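Local coordinates for protein Co-type Nitrile Hydratase beta subunit (Pseudomonas putida, PDB 3QYH) that probably forms, with its alpha-subunit partner, a cobalt-dependent nitrile hydratase that converts nitriles to the corresponding amides, at residues Tyr27-Thr32 against Tyr68-Leu73; Arg152-Lys157 against Val188-Val193; Glu194-Asp199 against Asp205-Asp210. All coordinates share one frame; numbering follows the deposited sequence.

Contact 1. Residues Tyr27-Thr32 against Tyr68-Leu73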
# COMPACT_ATOMS: atom_id res chain seq x y z
N TYR B 27 7.91 -15.90 8.80
CA TYR B 27 7.71 -16.70 10.01
C TYR B 27 6.28 -17.22 10.03
O TYR B 27 5.38 -16.58 9.45
CB TYR B 27 7.97 -15.88 11.29
CG TYR B 27 9.30 -15.15 11.33
CD1 TYR B 27 9.38 -13.81 10.96
CD2 TYR B 27 10.47 -15.79 11.75
CE1 TYR B 27 10.59 -13.12 10.99
CE2 TYR B 27 11.69 -15.10 11.79
CZ TYR B 27 11.74 -13.77 11.40
OH TYR B 27 12.93 -13.08 11.43
N ASP B 28 6.06 -18.36 10.67
CA ASP B 28 4.70 -18.92 10.80
C ASP B 28 3.72 -17.99 11.50
O ASP B 28 2.57 -17.88 11.08
CB ASP B 28 4.71 -20.28 11.49
CG ASP B 28 5.13 -21.41 10.56
OD1 ASP B 28 5.27 -21.16 9.34
OD2 ASP B 28 5.32 -22.54 11.06
N TRP B 29 4.16 -17.30 12.56
CA TRP B 29 3.26 -16.40 13.29
C TRP B 29 2.71 -15.27 12.39
O TRP B 29 1.60 -14.78 12.59
CB TRP B 29 3.93 -15.86 14.56
CG TRP B 29 5.14 -14.97 14.34
CD1 TRP B 29 6.45 -15.35 14.39
CD2 TRP B 29 5.15 -13.57 14.05
NE1 TRP B 29 7.27 -14.27 14.14
CE2 TRP B 29 6.49 -13.17 13.94
CE3 TRP B 29 4.15 -12.61 13.87
CZ2 TRP B 29 6.86 -11.85 13.65
CZ3 TRP B 29 4.52 -11.31 13.60
CH2 TRP B 29 5.86 -10.94 13.49
N GLU B 30 3.48 -14.88 11.39
CA GLU B 30 3.02 -13.85 10.44
C GLU B 30 1.78 -14.27 9.66
O GLU B 30 0.95 -13.43 9.31
CB GLU B 30 4.13 -13.48 9.46
CG GLU B 30 5.33 -12.77 10.12
CD GLU B 30 6.43 -12.43 9.10
OE1 GLU B 30 6.53 -13.14 8.08
OE2 GLU B 30 7.17 -11.44 9.32
N LYS B 31 1.66 -15.56 9.38
CA LYS B 31 0.49 -16.05 8.65
C LYS B 31 -0.78 -15.82 9.45
O LYS B 31 -1.80 -15.39 8.92
CB LYS B 31 0.63 -17.55 8.34
CG LYS B 31 1.84 -17.87 7.46
CD LYS B 31 2.09 -19.37 7.39
CE LYS B 31 3.41 -19.67 6.63
NZ LYS B 31 3.70 -21.13 6.53
N THR B 32 -0.71 -16.13 10.73
CA THR B 32 -1.83 -15.90 11.65
C THR B 32 -2.19 -14.42 11.71
O THR B 32 -3.37 -14.04 11.58
CB THR B 32 -1.44 -16.38 13.07
OG1 THR B 32 -1.05 -17.75 12.99
CG2 THR B 32 -2.61 -16.22 14.04
N TYR B 68 6.99 -5.68 10.41
CA TYR B 68 5.70 -5.23 9.89
C TYR B 68 4.48 -5.82 10.60
O TYR B 68 3.59 -5.09 11.04
CB TYR B 68 5.62 -5.47 8.39
CG TYR B 68 4.34 -4.94 7.78
CD1 TYR B 68 4.18 -3.57 7.57
CD2 TYR B 68 3.31 -5.80 7.41
CE1 TYR B 68 3.03 -3.07 7.01
CE2 TYR B 68 2.15 -5.33 6.85
CZ TYR B 68 2.01 -3.96 6.65
OH TYR B 68 0.85 -3.48 6.07
N TYR B 69 4.42 -7.15 10.71
CA TYR B 69 3.24 -7.77 11.29
C TYR B 69 3.14 -7.58 12.81
O TYR B 69 2.08 -7.81 13.40
CB TYR B 69 3.12 -9.23 10.86
CG TYR B 69 2.78 -9.37 9.38
CD1 TYR B 69 1.53 -8.94 8.88
CD2 TYR B 69 3.70 -9.88 8.48
CE1 TYR B 69 1.22 -9.02 7.54
CE2 TYR B 69 3.39 -9.99 7.11
CZ TYR B 69 2.15 -9.54 6.66
OH TYR B 69 1.84 -9.65 5.34
N GLU B 70 4.21 -7.12 13.45
CA GLU B 70 4.10 -6.68 14.83
C GLU B 70 3.23 -5.44 14.93
O GLU B 70 2.54 -5.25 15.93
CB GLU B 70 5.46 -6.41 15.45
CG GLU B 70 6.25 -7.64 15.72
CD GLU B 70 7.63 -7.30 16.25
OE1 GLU B 70 7.72 -6.83 17.40
OE2 GLU B 70 8.61 -7.47 15.50
N LEU B 71 3.27 -4.58 13.91
CA LEU B 71 2.40 -3.40 13.91
C LEU B 71 0.92 -3.82 13.86
O LEU B 71 0.08 -3.27 14.57
CB LEU B 71 2.69 -2.49 12.71
CG LEU B 71 4.19 -2.22 12.45
CD1 LEU B 71 4.32 -1.32 11.23
CD2 LEU B 71 4.85 -1.61 13.66
N TRP B 72 0.61 -4.81 13.04
CA TRP B 72 -0.76 -5.30 12.96
C TRP B 72 -1.18 -5.94 14.28
O TRP B 72 -2.30 -5.72 14.75
CB TRP B 72 -0.89 -6.33 11.84
CG TRP B 72 -0.85 -5.76 10.45
CD1 TRP B 72 -0.30 -4.57 10.07
CD2 TRP B 72 -1.38 -6.35 9.26
NE1 TRP B 72 -0.45 -4.39 8.71
CE2 TRP B 72 -1.11 -5.46 8.19
CE3 TRP B 72 -2.06 -7.55 8.99
CZ2 TRP B 72 -1.49 -5.73 6.87
CZ3 TRP B 72 -2.43 -7.82 7.68
CH2 TRP B 72 -2.15 -6.93 6.64
N LEU B 73 -0.30 -6.75 14.85
CA LEU B 73 -0.58 -7.40 16.13
C LEU B 73 -0.93 -6.35 17.18
O LEU B 73 -1.86 -6.54 17.98
CB LEU B 73 0.61 -8.26 16.58
CG LEU B 73 0.49 -8.83 18.01
CD1 LEU B 73 -0.74 -9.71 18.17
CD2 LEU B 73 1.74 -9.59 18.37
O HOH W 1 6.63 -9.14 10.50

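Contact 2. Residues Arg152-Lys157 against Val188-Val193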
# COMPACT_ATOMS: atom_id res chain seq x y z
N ARG B 152 3.46 15.30 5.61
CA ARG B 152 4.08 16.54 6.06
C ARG B 152 4.89 17.18 4.94
O ARG B 152 4.87 18.40 4.79
CB ARG B 152 4.99 16.27 7.26
CG ARG B 152 4.70 17.19 8.42
CD ARG B 152 5.41 16.78 9.73
NE ARG B 152 5.75 17.99 10.49
CZ ARG B 152 6.49 18.01 11.60
NH1 ARG B 152 6.75 19.17 12.21
NH2 ARG B 152 6.98 16.89 12.10
N TYR B 153 5.59 16.36 4.15
CA TYR B 153 6.48 16.90 3.11
C TYR B 153 5.75 17.68 2.00
O TYR B 153 6.40 18.39 1.22
CB TYR B 153 7.40 15.82 2.52
CG TYR B 153 6.74 14.84 1.55
CD1 TYR B 153 6.30 13.58 1.99
CD2 TYR B 153 6.57 15.17 0.20
CE1 TYR B 153 5.67 12.68 1.10
CE2 TYR B 153 5.98 14.27 -0.69
CZ TYR B 153 5.53 13.04 -0.24
OH TYR B 153 4.94 12.17 -1.14
N THR B 154 4.43 17.55 1.92
CA THR B 154 3.66 18.26 0.89
C THR B 154 3.03 19.57 1.38
O THR B 154 2.59 20.39 0.58
CB THR B 154 2.49 17.39 0.33
OG1 THR B 154 1.50 17.20 1.34
CG2 THR B 154 2.98 16.02 -0.19
N ARG B 155 2.99 19.77 2.70
CA ARG B 155 2.20 20.87 3.24
C ARG B 155 2.78 22.26 2.89
O ARG B 155 3.97 22.50 3.01
CB ARG B 155 1.99 20.69 4.76
CG ARG B 155 1.20 19.42 5.04
CD ARG B 155 0.94 19.19 6.51
NE ARG B 155 0.68 17.77 6.75
CZ ARG B 155 0.76 17.20 7.95
NH1 ARG B 155 1.08 17.93 9.02
NH2 ARG B 155 0.54 15.90 8.10
N GLY B 156 1.91 23.14 2.42
CA GLY B 156 2.35 24.45 1.96
C GLY B 156 2.95 24.46 0.57
O GLY B 156 3.33 25.52 0.07
N LYS B 157 3.06 23.30 -0.07
CA LYS B 157 3.74 23.24 -1.36
C LYS B 157 2.74 23.38 -2.52
O LYS B 157 1.55 23.08 -2.37
CB LYS B 157 4.56 21.96 -1.50
CG LYS B 157 5.60 21.75 -0.41
CD LYS B 157 6.61 22.88 -0.41
CE LYS B 157 7.90 22.51 0.33
NZ LYS B 157 7.64 22.07 1.70
N VAL B 188 -1.80 14.95 -7.56
CA VAL B 188 -1.18 16.26 -7.72
C VAL B 188 0.30 16.07 -7.95
O VAL B 188 0.94 15.32 -7.22
CB VAL B 188 -1.38 17.12 -6.48
CG1 VAL B 188 -0.64 18.46 -6.63
CG2 VAL B 188 -2.87 17.34 -6.20
N SER B 189 0.86 16.76 -8.95
CA SER B 189 2.26 16.59 -9.31
C SER B 189 3.10 17.77 -8.77
O SER B 189 2.75 18.92 -8.97
CB SER B 189 2.41 16.47 -10.84
OG SER B 189 3.76 16.38 -11.22
N PHE B 190 4.19 17.44 -8.09
CA PHE B 190 5.09 18.43 -7.51
C PHE B 190 6.46 18.25 -8.13
O PHE B 190 6.90 17.13 -8.30
CB PHE B 190 5.24 18.21 -5.99
CG PHE B 190 3.96 18.35 -5.23
CD1 PHE B 190 3.18 17.23 -4.96
CD2 PHE B 190 3.55 19.58 -4.74
CE1 PHE B 190 1.99 17.35 -4.23
CE2 PHE B 190 2.35 19.71 -4.03
CZ PHE B 190 1.58 18.59 -3.76
N THR B 191 7.15 19.34 -8.44
CA THR B 191 8.52 19.21 -8.92
C THR B 191 9.44 18.90 -7.76
O THR B 191 9.17 19.28 -6.62
CB THR B 191 9.06 20.50 -9.56
OG1 THR B 191 9.07 21.54 -8.56
CG2 THR B 191 8.18 20.94 -10.73
N SER B 192 10.54 18.24 -8.06
CA SER B 192 11.55 17.95 -7.05
C SER B 192 12.04 19.23 -6.35
O SER B 192 12.26 19.26 -5.14
CB SER B 192 12.71 17.21 -7.72
OG SER B 192 13.74 16.90 -6.79
N VAL B 193 12.20 20.31 -7.12
CA VAL B 193 12.69 21.56 -6.54
C VAL B 193 11.68 22.16 -5.59
O VAL B 193 12.03 22.66 -4.53
CB VAL B 193 13.08 22.59 -7.63
CG1 VAL B 193 13.48 23.92 -7.01
CG2 VAL B 193 14.23 22.06 -8.46

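Contact 3. Residues Glu194-Asp199 against Asp205-Asp210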
# COMPACT_ATOMS: atom_id res chain seq x y z
N GLU B 194 10.41 22.10 -5.95
CA GLU B 194 9.38 22.62 -5.05
C GLU B 194 9.38 21.88 -3.71
O GLU B 194 9.25 22.49 -2.65
CB GLU B 194 7.99 22.50 -5.69
CG GLU B 194 6.85 22.86 -4.73
CD GLU B 194 6.71 24.38 -4.50
OE1 GLU B 194 7.40 25.17 -5.18
OE2 GLU B 194 5.92 24.78 -3.63
N LEU B 195 9.51 20.56 -3.74
CA LEU B 195 9.47 19.81 -2.48
C LEU B 195 10.75 19.96 -1.64
O LEU B 195 10.66 20.14 -0.45
CB LEU B 195 9.19 18.33 -2.70
CG LEU B 195 7.88 17.96 -3.40
CD1 LEU B 195 7.81 16.46 -3.42
CD2 LEU B 195 6.68 18.56 -2.68
N TRP B 196 11.91 19.90 -2.27
CA TRP B 196 13.17 19.72 -1.56
C TRP B 196 14.17 20.85 -1.69
O TRP B 196 15.20 20.83 -1.04
CB TRP B 196 13.83 18.40 -1.99
CG TRP B 196 12.86 17.25 -2.02
CD1 TRP B 196 12.47 16.51 -3.12
CD2 TRP B 196 12.13 16.70 -0.91
NE1 TRP B 196 11.56 15.55 -2.75
CE2 TRP B 196 11.33 15.65 -1.40
CE3 TRP B 196 12.08 17.00 0.46
CZ2 TRP B 196 10.48 14.90 -0.57
CZ3 TRP B 196 11.24 16.25 1.28
CH2 TRP B 196 10.46 15.22 0.77
N GLY B 197 13.87 21.85 -2.52
CA GLY B 197 14.74 22.99 -2.70
C GLY B 197 15.77 22.81 -3.81
O GLY B 197 15.94 21.73 -4.36
N GLN B 198 16.49 23.89 -4.12
CA GLN B 198 17.43 23.90 -5.25
C GLN B 198 18.52 22.84 -5.15
O GLN B 198 18.84 22.15 -6.12
CB GLN B 198 18.08 25.28 -5.37
N ASP B 199 19.10 22.70 -3.96
CA ASP B 199 20.25 21.82 -3.79
C ASP B 199 19.87 20.34 -3.81
O ASP B 199 20.48 19.54 -4.52
CB ASP B 199 20.99 22.16 -2.50
N ASP B 205 12.96 15.27 -12.13
CA ASP B 205 12.10 14.44 -11.28
C ASP B 205 10.85 15.07 -10.67
O ASP B 205 10.86 16.24 -10.26
CB ASP B 205 12.96 13.73 -10.25
CG ASP B 205 14.07 12.95 -10.91
OD1 ASP B 205 14.03 12.80 -12.17
OD2 ASP B 205 14.98 12.50 -10.20
N THR B 206 9.76 14.31 -10.66
CA THR B 206 8.51 14.78 -10.10
C THR B 206 7.93 13.75 -9.13
O THR B 206 8.22 12.55 -9.22
CB THR B 206 7.45 15.13 -11.20
OG1 THR B 206 7.11 13.96 -11.94
CG2 THR B 206 7.99 16.18 -12.15
N ILE B 207 7.14 14.25 -8.19
CA ILE B 207 6.53 13.42 -7.15
C ILE B 207 5.05 13.64 -7.24
O ILE B 207 4.58 14.78 -7.20
CB ILE B 207 7.01 13.83 -5.74
CG1 ILE B 207 8.52 13.62 -5.59
CG2 ILE B 207 6.28 13.00 -4.68
CD1 ILE B 207 9.39 14.72 -6.25
N ARG B 208 4.31 12.55 -7.41
CA ARG B 208 2.87 12.63 -7.48
C ARG B 208 2.30 12.13 -6.16
O ARG B 208 2.78 11.14 -5.60
CB ARG B 208 2.34 11.84 -8.69
CG ARG B 208 2.63 12.59 -10.01
CD ARG B 208 2.24 11.86 -11.28
NE ARG B 208 2.52 12.73 -12.43
CZ ARG B 208 1.84 12.70 -13.57
NH1 ARG B 208 0.84 11.85 -13.74
NH2 ARG B 208 2.17 13.55 -14.54
N VAL B 209 1.29 12.83 -5.66
CA VAL B 209 0.66 12.48 -4.39
C VAL B 209 -0.85 12.55 -4.53
O VAL B 209 -1.37 13.48 -5.16
CB VAL B 209 1.12 13.46 -3.26
CG1 VAL B 209 0.66 12.96 -1.89
CG2 VAL B 209 2.65 13.64 -3.28
N ASP B 210 -1.57 11.62 -3.92
CA ASP B 210 -3.02 11.66 -3.99
C ASP B 210 -3.65 12.39 -2.81
O ASP B 210 -3.47 12.01 -1.65
CB ASP B 210 -3.61 10.25 -4.16
CG ASP B 210 -3.15 9.58 -5.45
OD1 ASP B 210 -3.29 8.34 -5.57
OD2 ASP B 210 -2.63 10.30 -6.34

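Contact 1. Residues Tyr27-Thr32 against Tyr68-Leu73
Apolar packing between Trp29 and Tyr69 shows how two helices can meet through side chains while their axes stay 10.0 Å apart. The six-membered end of the indole does the touching: CZ3 of Trp29 lies 3.7 Å from CB of Tyr69, and its neighbour CH2 reaches the CG methylene of Glu70. Trp29 places CG between its own backbone N and carbonyl carbon (chi1 65°), which swings the ring across to the second helix, although its CB does not point there.

Mixed polar and apolar packing follows at Glu30. Its methylenes lie against the Tyr69 ring, with CG of Glu30 3.7 Å from CD2 of Tyr69, and the extended chain crosses that ring at about a right angle. The carboxylate is turned 68° from the ring, and OE2 sits at the ring edge, in its plane.

Hydrogen bonding uses both carboxylate oxygens. OE2 of Glu30 accepts from a water at 2.6 Å, which in turn accepts from N of Tyr69 at 3.0 Å. OE1 of Glu30 takes the backbone N of Tyr27 at 3.2 Å, from above the carboxylate plane, and also that of Arg26. Through that water the buried acid links the start of its own helix to the N-terminal end of the other.

The axes of the two short helical pieces make 40°, a buried helix-helix packing in the N-terminal helical region of the beta subunit, with the side chain of Tyr69 about 12 Å from the bound cobalt ion.

Contact 2. Residues Arg152-Lys157 against Val188-Val193
Van der Waals contact at the ring of Phe190 carries this meeting of a turn with the end of a strand. CE2 of Phe190 lies 4.0 Å from CB of Lys157, and CB of Thr154, earlier in the same segment as Lys157, stands 4.4 Å from CZ of Phe190. Phe190 sets CG beside its backbone N, anti to the carbonyl carbon (chi1 -62°), and the ring reaches out toward the turn. CB of Lys157 starts out toward the ring, and the bends at chi2 and chi4 then lead the ammonium end away.

A polar atom meets the aromatic edge as well: O of Lys157 approaches CE2 of Phe190 at 3.8 Å, close to the ring plane.

Hydrogen bonds serve the turn and the neighbouring strands rather than joining the two segments. Thr154 to Lys157 form a type II beta turn, closed by N of Lys157 to O of Thr154 at 3.0 Å. The hydroxyl of Thr154 bonds to O of Pro151, leaving its carbon side to pack.

Chemically, then, the two segments cohere by aliphatic and aromatic burial, while their polar groups serve the turn and the adjoining strands; the carbonyl at the ring edge meets the weakly positive C-H rim.

Contact 3. Residues Glu194-Asp199 against Asp205-Asp210
Leu195 and Ile207 form the first shell, where a single methyl lies against an entire branched side chain. CD1 of Leu195 is 3.6 Å from both CB and CG1 of Ile207, 3.7 Å from its CD1, and 4.0 Å from its CG2. Both side chains start out toward the opposite segment, and Ile207 spreads its two branches around the leucine methyl: CG1 stands beside the backbone N (chi1 -63°), CG2 beside the carbonyl carbon. Trp196 adds a looser touch, its NE1 lying 4.2 Å from CD1 of Ile207 at an oblique approach to the indole.

The next shell fixes these groups. CB of Leu195 rests over one face of the Trp196 ring, 3.5 Å above its plane and offset toward the rim, so that neighbouring residues on the helix pack on each other as well as on the strand. The indole N-H of Trp196 is spent on a backbone group of another protein chain, which holds the ring at the subunit interface. Tyr153 touches both Leu195 and Ile207, and Phe190 also packs on Leu195. Just past Trp196, Gly197 leaves the helix with positive phi (90°), turning the chain away from the strand.

Further out, Ile207 is held by backbone hydrogen bonding to Phe190 in the adjacent antiparallel strand 183-191. On its other side, strand 206-212 pairs in parallel with a strand of another protein chain, which carries the sheet across the interface, while the short helix 192-196, entered directly from strand 183-191, packs Leu195 against the sheet.

Contacts 2 and 3 are neighbours, their centres 5 Å apart, whereas contact 1 lies 34 Å from each, in the N-terminal helical region. All three are largely buried, each with a partly exposed residue at its margin (Glu70, Lys157 and Trp196). Contact 1 joins two helices and combines indole packing with a carboxylate and a bridging water. Contacts 2 and 3 share helix 192-196 and one sheet, stitched by a probable bond from N of Val188 to O of Val209 at 2.8 Å. Contact 3 is mainly aliphatic; contact 2 sets an aromatic ring against carbon parts and a backbone carbonyl. Contact 3 sits on strand 206-212, where the shared sheet runs on into another protein chain.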